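Local coordinates for uncharacterized protein (Bacteroides thetaiotaomicron, PDB 4QNI) that is of unknown function but probably acts as an auxiliary nutrient-binding protein, at residues L121-D126 against W136-Q141. Numbering follows the deposited sequence.
Sequences LDLKFD and WVLPLQ
Leu123 carries the contact: its CD2 faces both Leu138 and Leu140 of the opposing strand. That methyl lies 4.3 Å from Leu138 CD2 and equally 4.3 Å from Leu140 CD1. In Leu123, CD1 is anti to CA (chi2 174°), and the other branch, CD2, is the methyl that turns toward Leu138 and Leu140. In Leu140 the touching methyl, CD1, is the one nearly anti to CA (chi2 161°). It faces the CD2 methyls of both Leu123 and Leu121. Leu121 CD2 is 4.4 Å from Leu140 CD1. These are end-to-end methyl contacts, and no hydrogen bond passes between the strands. The strands run roughly antiparallel, at 153°, with axes 11.7 Å apart at closest approach. They belong to two different sheets, packed face to face as in the beta-sandwich of an E-set-type domain. Lys124 and Asp122 point away from the interface; Lys124 NZ forms a salt bridge with Asp122 OD2 at 2.7 Å, from above the carboxylate plane, and another with Glu42. Leu123 also touches Leu163, and Leu140 touches Leu52 of its own chain and Phe15 of a second subunit. The leucine layer is buried and wholly apolar; the strands probably associate here through hydrophobic burial and dispersion, with no polar bond between them.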
loop_
_atom_site.group_PDB
_atom_site.type_symbol
_atom_site.label_atom_id
_atom_site.label_comp_id
_atom_site.label_asym_id
_atom_site.label_seq_id
_atom_site.Cartn_x
_atom_site.Cartn_y
_atom_site.Cartn_z
ATOM N N LEU A 121 -20.856 -23.098 10.369
ATOM C CA LEU A 121 -22.249 -22.737 10.169
ATOM C C LEU A 121 -22.714 -23.403 8.860
ATOM O O LEU A 121 -22.225 -23.043 7.788
ATOM C CB LEU A 121 -22.398 -21.203 10.137
ATOM C CG LEU A 121 -23.836 -20.690 10.068
ATOM C CD1 LEU A 121 -24.495 -20.730 11.421
ATOM C CD2 LEU A 121 -23.881 -19.306 9.508
ATOM N N ASP A 122 -23.606 -24.398 8.951
ATOM C CA ASP A 122 -24.052 -25.136 7.769
ATOM C C ASP A 122 -25.135 -24.392 6.980
ATOM O O ASP A 122 -26.316 -24.434 7.318
ATOM C CB ASP A 122 -24.535 -26.559 8.142
ATOM C CG ASP A 122 -24.654 -27.530 6.953
ATOM O OD1 ASP A 122 -24.112 -27.212 5.842
ATOM O OD2 ASP A 122 -25.236 -28.624 7.140
ATOM N N LEU A 123 -24.741 -23.748 5.895
ATOM C CA LEU A 123 -25.692 -23.037 5.038
ATOM C C LEU A 123 -26.335 -24.050 4.092
ATOM O O LEU A 123 -25.590 -24.806 3.470
ATOM C CB LEU A 123 -24.955 -21.937 4.221
ATOM C CG LEU A 123 -24.003 -20.999 4.952
ATOM C CD1 LEU A 123 -23.258 -20.090 3.952
ATOM C CD2 LEU A 123 -24.749 -20.165 6.001
ATOM N N LYS A 124 -27.690 -24.092 3.988
ATOM C CA LYS A 124 -28.372 -25.010 3.070
ATOM C C LYS A 124 -28.900 -24.197 1.921
ATOM O O LYS A 124 -29.322 -23.059 2.124
ATOM C CB LYS A 124 -29.471 -25.832 3.742
ATOM C CG LYS A 124 -29.019 -26.632 4.976
ATOM C CD LYS A 124 -28.064 -27.789 4.661
ATOM C CE LYS A 124 -28.232 -28.895 5.682
ATOM N NZ LYS A 124 -27.136 -29.893 5.612
ATOM N N PHE A 125 -28.810 -24.737 0.707
ATOM C CA PHE A 125 -29.205 -24.007 -0.477
ATOM C C PHE A 125 -30.109 -24.809 -1.383
ATOM O O PHE A 125 -29.961 -26.022 -1.534
ATOM C CB PHE A 125 -27.977 -23.569 -1.297
ATOM C CG PHE A 125 -27.080 -22.576 -0.618
ATOM C CD1 PHE A 125 -27.382 -21.220 -0.630
ATOM C CD2 PHE A 125 -25.897 -22.989 -0.009
ATOM C CE1 PHE A 125 -26.531 -20.295 -0.030
ATOM C CE2 PHE A 125 -25.043 -22.058 0.595
ATOM C CZ PHE A 125 -25.385 -20.727 0.616
ATOM N N ASP A 126 -31.028 -24.076 -2.029
ATOM C CA ASP A 126 -31.949 -24.569 -3.031
ATOM C C ASP A 126 -31.821 -23.599 -4.181
ATOM O O ASP A 126 -32.377 -22.496 -4.130
ATOM C CB ASP A 126 -33.385 -24.695 -2.497
ATOM C CG ASP A 126 -34.305 -25.431 -3.454
ATOM O OD1 ASP A 126 -33.881 -25.705 -4.599
ATOM O OD2 ASP A 126 -35.439 -25.751 -3.055
ATOM N N TRP A 136 -27.065 -12.211 -6.527
ATOM C CA TRP A 136 -27.507 -12.782 -5.252
ATOM C C TRP A 136 -26.385 -12.823 -4.236
ATOM O O TRP A 136 -25.316 -13.357 -4.505
ATOM C CB TRP A 136 -28.114 -14.176 -5.426
ATOM C CG TRP A 136 -29.437 -14.175 -6.159
ATOM C CD1 TRP A 136 -29.684 -14.692 -7.396
ATOM C CD2 TRP A 136 -30.682 -13.613 -5.702
ATOM N NE1 TRP A 136 -31.015 -14.538 -7.713
ATOM C CE2 TRP A 136 -31.648 -13.877 -6.694
ATOM C CE3 TRP A 136 -31.089 -12.959 -4.523
ATOM C CZ2 TRP A 136 -32.992 -13.484 -6.559
ATOM C CZ3 TRP A 136 -32.416 -12.572 -4.390
ATOM C CH2 TRP A 136 -33.349 -12.832 -5.400
ATOM N N VAL A 137 -26.658 -12.265 -3.064
ATOM C CA VAL A 137 -25.735 -12.182 -1.948
ATOM C C VAL A 137 -26.467 -12.633 -0.671
ATOM O O VAL A 137 -27.642 -12.277 -0.476
ATOM C CB VAL A 137 -25.222 -10.699 -1.848
ATOM C CG1 VAL A 137 -24.924 -10.268 -0.425
ATOM C CG2 VAL A 137 -24.015 -10.475 -2.730
ATOM N N LEU A 138 -25.760 -13.347 0.224
ATOM C CA LEU A 138 -26.344 -13.708 1.501
ATOM C C LEU A 138 -25.652 -12.872 2.575
ATOM O O LEU A 138 -24.482 -13.144 2.867
ATOM C CB LEU A 138 -26.226 -15.223 1.776
ATOM C CG LEU A 138 -26.807 -15.721 3.108
ATOM C CD1 LEU A 138 -28.313 -15.462 3.179
ATOM C CD2 LEU A 138 -26.474 -17.221 3.323
ATOM N N PRO A 139 -26.322 -11.826 3.146
ATOM C CA PRO A 139 -25.652 -10.990 4.167
ATOM C C PRO A 139 -25.892 -11.503 5.604
ATOM O O PRO A 139 -27.031 -11.671 6.006
ATOM C CB PRO A 139 -26.274 -9.615 3.934
ATOM C CG PRO A 139 -27.709 -9.909 3.428
ATOM C CD PRO A 139 -27.697 -11.341 2.875
ATOM N N LEU A 140 -24.813 -11.751 6.371
ATOM C CA LEU A 140 -24.888 -12.298 7.732
ATOM C C LEU A 140 -24.069 -11.499 8.711
ATOM O O LEU A 140 -23.081 -10.890 8.336
ATOM C CB LEU A 140 -24.374 -13.774 7.779
ATOM C CG LEU A 140 -25.024 -14.773 6.812
ATOM C CD1 LEU A 140 -24.158 -15.989 6.625
ATOM C CD2 LEU A 140 -26.390 -15.167 7.289
ATOM N N GLN A 141 -24.427 -11.578 9.991
ATOM C CA GLN A 141 -23.675 -10.924 11.051
ATOM C C GLN A 141 -23.655 -11.783 12.298
ATOM O O GLN A 141 -24.588 -12.556 12.538
ATOM C CB GLN A 141 -24.268 -9.531 11.370
ATOM C CG GLN A 141 -25.709 -9.591 11.859
ATOM C CD GLN A 141 -26.348 -8.256 12.164
ATOM O OE1 GLN A 141 -27.526 -8.025 11.845
ATOM N NE2 GLN A 141 -25.621 -7.373 12.831
#